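Local coordinates for sulfonate ABC transporter, periplasmic sulfonate-binding protein SsuA (Methylobacillus flagellatus, PDB 3UIF) that probably binds sulfonates or related sulfate esters in the periplasm and delivers them to an ABC transporter for uptake, at residues A[58-63]-A[72-77]; A[78-83]-A[284-289]. All blocks are in the same frame, centred on the assembly; numbering follows the deposited sequence.

Contact 1: A[58-63]-A[72-77]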
# COMPACT_ATOMS: atom_id res chain seq x y z
N PRO A 58 9.74 -12.95 -8.50
CA PRO A 58 9.85 -14.36 -8.92
C PRO A 58 8.77 -15.31 -8.37
O PRO A 58 8.71 -16.47 -8.79
CB PRO A 58 11.24 -14.77 -8.43
CG PRO A 58 11.55 -13.83 -7.33
CD PRO A 58 10.89 -12.54 -7.68
N VAL A 59 7.95 -14.83 -7.44
CA VAL A 59 6.79 -15.58 -6.94
C VAL A 59 5.46 -14.91 -7.36
O VAL A 59 4.68 -15.54 -8.06
CB VAL A 59 6.87 -15.84 -5.41
CG1 VAL A 59 5.58 -16.44 -4.87
CG2 VAL A 59 8.03 -16.77 -5.10
N ILE A 60 5.21 -13.67 -6.97
CA ILE A 60 3.90 -13.07 -7.29
C ILE A 60 3.78 -12.64 -8.75
O ILE A 60 3.02 -13.25 -9.49
CB ILE A 60 3.43 -11.97 -6.33
CG1 ILE A 60 3.41 -12.48 -4.88
CG2 ILE A 60 2.04 -11.50 -6.73
CD1 ILE A 60 3.11 -11.42 -3.82
N ASN A 61 4.51 -11.61 -9.17
CA ASN A 61 4.47 -11.18 -10.58
C ASN A 61 4.66 -12.35 -11.54
O ASN A 61 3.98 -12.42 -12.56
CB ASN A 61 5.51 -10.10 -10.86
CG ASN A 61 5.09 -8.75 -10.31
OD1 ASN A 61 4.02 -8.61 -9.74
ND2 ASN A 61 5.95 -7.75 -10.48
N GLU A 62 5.56 -13.27 -11.19
CA GLU A 62 5.83 -14.46 -11.99
C GLU A 62 4.68 -15.48 -12.03
O GLU A 62 4.38 -16.05 -13.10
CB GLU A 62 7.12 -15.14 -11.50
CG GLU A 62 7.39 -16.52 -12.08
CD GLU A 62 7.39 -16.52 -13.59
OE1 GLU A 62 7.66 -15.45 -14.19
OE2 GLU A 62 7.13 -17.61 -14.19
N GLY A 63 4.05 -15.71 -10.87
CA GLY A 63 2.87 -16.57 -10.76
C GLY A 63 1.71 -16.04 -11.58
O GLY A 63 0.99 -16.79 -12.25
N GLY A 72 -4.00 -11.52 -6.08
CA GLY A 72 -2.85 -11.09 -5.29
C GLY A 72 -3.16 -9.85 -4.49
O GLY A 72 -3.59 -8.84 -5.02
N ILE A 73 -2.96 -9.94 -3.18
CA ILE A 73 -3.17 -8.80 -2.32
C ILE A 73 -1.83 -8.18 -1.95
O ILE A 73 -1.13 -8.65 -1.05
CB ILE A 73 -3.97 -9.16 -1.07
CG1 ILE A 73 -5.29 -9.84 -1.47
CG2 ILE A 73 -4.23 -7.88 -0.27
CD1 ILE A 73 -6.02 -10.57 -0.35
N TYR A 74 -1.47 -7.12 -2.67
CA TYR A 74 -0.21 -6.45 -2.43
C TYR A 74 -0.27 -5.02 -2.95
O TYR A 74 -1.35 -4.55 -3.32
CB TYR A 74 0.97 -7.28 -2.96
CG TYR A 74 1.11 -7.47 -4.47
CD1 TYR A 74 2.36 -7.74 -5.02
CD2 TYR A 74 0.02 -7.38 -5.33
CE1 TYR A 74 2.53 -7.92 -6.39
CE2 TYR A 74 0.18 -7.55 -6.70
CZ TYR A 74 1.44 -7.83 -7.22
OH TYR A 74 1.63 -8.01 -8.58
N GLY A 75 0.87 -4.33 -2.95
CA GLY A 75 0.91 -2.91 -3.30
C GLY A 75 0.77 -2.65 -4.78
O GLY A 75 0.70 -3.58 -5.57
N ASP A 76 0.73 -1.38 -5.17
CA ASP A 76 0.55 -1.04 -6.58
C ASP A 76 1.85 -1.02 -7.37
O ASP A 76 1.83 -1.05 -8.60
CB ASP A 76 -0.12 0.33 -6.74
CG ASP A 76 0.58 1.43 -5.94
OD1 ASP A 76 0.25 2.61 -6.18
OD2 ASP A 76 1.44 1.13 -5.06
N LEU A 77 2.98 -0.95 -6.69
CA LEU A 77 4.22 -0.84 -7.46
C LEU A 77 4.53 -2.09 -8.32
O LEU A 77 4.65 -1.97 -9.54
CB LEU A 77 5.40 -0.37 -6.60
CG LEU A 77 6.57 0.17 -7.45
CD1 LEU A 77 6.16 1.30 -8.39
CD2 LEU A 77 7.74 0.58 -6.58
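Tyr74 OH donates a hydrogen bond of 2.7 Å to Asn61 OD1, joining helix 56-65 to strand 71-75. The bond runs nearly along the C=O axis of the amide, with a C=O...donor angle of 174°. Asn61 OD1 lies in the plane of the phenol ring at its edge, while the amide itself is turned 76° from that plane, so the two flat groups meet almost at right angles. One helix position earlier, Ile60 covers a face of the same ring. Its CG2 is 4.0 Å from the ring centroid in a CH-pi contact, displaced toward the hydroxyl half, where it comes within 3.6 Å of Tyr74 CE1. The other branch reaches back along the ring, with Ile60 CD1 3.9 Å from Tyr74 CD1. The tyrosine leaves the strand toward the helix, and with CG between the backbone N and carbonyl carbon (chi1 68°) its ring lies with a face to Ile60 and its hydroxyl at Asn61. The Trp205 ring meets that of Tyr74 at about a right angle, and Gly203 shares backbone hydrogen bonding with Tyr74, placing the contact where helix 56-65 packs on the mixed sheet of the first lobe, in the alpha/beta architecture of periplasmic binding proteins. A phenylalanine in place of Tyr74 would probably leave Asn61 OD1 without its hydroxyl donor and the amide freer to turn. Asn61 ND2 makes a weak hydrogen bond to Pro78 O, so both ends of the amide are engaged: the phenol helps fix which end faces the strand, and one aromatic side chain serves both polar and apolar neighbours.

Contact 2: A[78-83]-A[284-289]; sequences PPIILN and KAVAYA
Ile80 of helix 77-85 presses into helix 276-291 against Ala285, Val286 and Ala289, and all three of its outer carbons are used. At one end Ile80 CD1 lies 3.8 Å from Ala285 CB; at the other, Ile80 CG2 lies 3.8 Å from Ala289 CB. Between them Val286 CG2 comes across the isoleucine at a slant, 4.0 Å from Ile80 CG1. The isoleucine forks at CB, and its first torsion, with CG1 anti to the carbonyl carbon (chi1 -73°), sets the two branches against successive turns of the facing helix. Small alanines spaced four residues apart receive the branched side chain, although the axes of the short segments 78-83 and 284-289 approach only to 10.3 Å and cross at -65°. This is a helix-helix packing between segments some 200 residues apart in sequence, bringing a late helix against the first lobe of what is probably a two-lobed periplasmic binding protein fold. Met304 also touches Ile80, and Leu132 of helix 130-140 packs on Ala285. Away from this buried patch the interface is looser: on the side of the partly exposed Ile81, Ile81 CG1 stays 5.2 Å from Ala289 CB.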
# COMPACT_ATOMS: atom_id res chain seq x y z
N PRO A 78 4.62 -3.29 -7.69
CA PRO A 78 4.84 -4.49 -8.54
C PRO A 78 3.89 -4.67 -9.75
O PRO A 78 4.39 -4.82 -10.87
CB PRO A 78 4.77 -5.65 -7.54
CG PRO A 78 5.30 -5.04 -6.28
CD PRO A 78 4.76 -3.63 -6.26
N PRO A 79 2.55 -4.65 -9.54
CA PRO A 79 1.63 -4.84 -10.66
C PRO A 79 1.77 -3.79 -11.76
O PRO A 79 1.60 -4.10 -12.93
CB PRO A 79 0.25 -4.78 -10.02
CG PRO A 79 0.42 -4.17 -8.69
CD PRO A 79 1.84 -4.40 -8.27
N ILE A 80 2.08 -2.55 -11.38
CA ILE A 80 2.50 -1.54 -12.36
C ILE A 80 3.69 -2.00 -13.21
O ILE A 80 3.67 -1.87 -14.43
CB ILE A 80 2.80 -0.17 -11.68
CG1 ILE A 80 1.50 0.53 -11.24
CG2 ILE A 80 3.63 0.73 -12.59
CD1 ILE A 80 1.69 1.65 -10.25
N ILE A 81 4.72 -2.56 -12.56
CA ILE A 81 5.92 -3.05 -13.27
C ILE A 81 5.61 -4.25 -14.17
O ILE A 81 6.12 -4.33 -15.29
CB ILE A 81 7.07 -3.36 -12.28
CG1 ILE A 81 7.54 -2.06 -11.61
CG2 ILE A 81 8.22 -4.10 -12.95
CD1 ILE A 81 8.17 -2.26 -10.25
N LEU A 82 4.76 -5.16 -13.69
CA LEU A 82 4.29 -6.29 -14.48
C LEU A 82 3.51 -5.84 -15.73
O LEU A 82 3.80 -6.26 -16.85
CB LEU A 82 3.42 -7.20 -13.60
CG LEU A 82 2.77 -8.44 -14.21
CD1 LEU A 82 3.81 -9.33 -14.89
CD2 LEU A 82 1.97 -9.21 -13.17
N ASN A 83 2.52 -4.97 -15.50
CA ASN A 83 1.64 -4.47 -16.55
C ASN A 83 2.33 -3.68 -17.64
O ASN A 83 1.89 -3.66 -18.79
CB ASN A 83 0.50 -3.66 -15.95
CG ASN A 83 -0.54 -4.54 -15.29
OD1 ASN A 83 -0.67 -5.71 -15.62
ND2 ASN A 83 -1.28 -3.97 -14.35
N LYS A 284 -0.13 9.08 -11.54
CA LYS A 284 1.14 9.61 -11.05
C LYS A 284 2.17 8.50 -10.88
O LYS A 284 3.32 8.62 -11.33
CB LYS A 284 0.94 10.37 -9.75
CG LYS A 284 0.47 11.79 -9.93
CD LYS A 284 0.41 12.51 -8.60
CE LYS A 284 0.19 14.00 -8.77
NZ LYS A 284 0.44 14.73 -7.49
N ALA A 285 1.74 7.40 -10.25
CA ALA A 285 2.58 6.26 -9.98
C ALA A 285 3.12 5.61 -11.25
O ALA A 285 4.27 5.18 -11.27
CB ALA A 285 1.85 5.23 -9.13
N VAL A 286 2.32 5.54 -12.30
CA VAL A 286 2.80 4.93 -13.55
C VAL A 286 3.85 5.81 -14.21
O VAL A 286 4.82 5.30 -14.77
CB VAL A 286 1.65 4.55 -14.50
CG1 VAL A 286 2.17 4.18 -15.88
CG2 VAL A 286 0.87 3.38 -13.92
N ALA A 287 3.68 7.13 -14.12
CA ALA A 287 4.65 8.10 -14.66
C ALA A 287 5.98 8.00 -13.92
O ALA A 287 7.04 8.01 -14.57
CB ALA A 287 4.12 9.52 -14.60
N TYR A 288 5.92 7.88 -12.59
CA TYR A 288 7.12 7.78 -11.75
C TYR A 288 7.86 6.47 -11.95
O TYR A 288 9.09 6.42 -11.89
CB TYR A 288 6.75 7.96 -10.27
CG TYR A 288 7.62 7.18 -9.31
CD1 TYR A 288 7.27 5.88 -8.91
CD2 TYR A 288 8.80 7.73 -8.80
CE1 TYR A 288 8.07 5.15 -8.04
CE2 TYR A 288 9.60 7.01 -7.92
CZ TYR A 288 9.24 5.72 -7.55
OH TYR A 288 10.03 5.01 -6.68
N ALA A 289 7.11 5.39 -12.16
CA ALA A 289 7.72 4.08 -12.39
C ALA A 289 8.63 4.10 -13.62
O ALA A 289 9.72 3.52 -13.62
CB ALA A 289 6.66 3.01 -12.53

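Both contacts are buried, and both depend on the chain from 72 to 83, where strand 71-75 runs directly into helix 77-85. Contact 1 ties the strand to the neighbouring helix 56-65, only a few residues back in sequence, whereas contact 2 brings in helix 276-291 from far along the chain. Their chemistry differs accordingly: an aromatic ring at the sheet combines polar and CH-pi contacts, while the helix pair meets through aliphatic carbons alone. The two adjoin along helix 77-85: Pro79 CD lies 3.6 Å from Tyr74 CZ near its start, and a turn later Leu82 packs on Asn61, so helix 77-85 lies between helices 56-65 and 276-291.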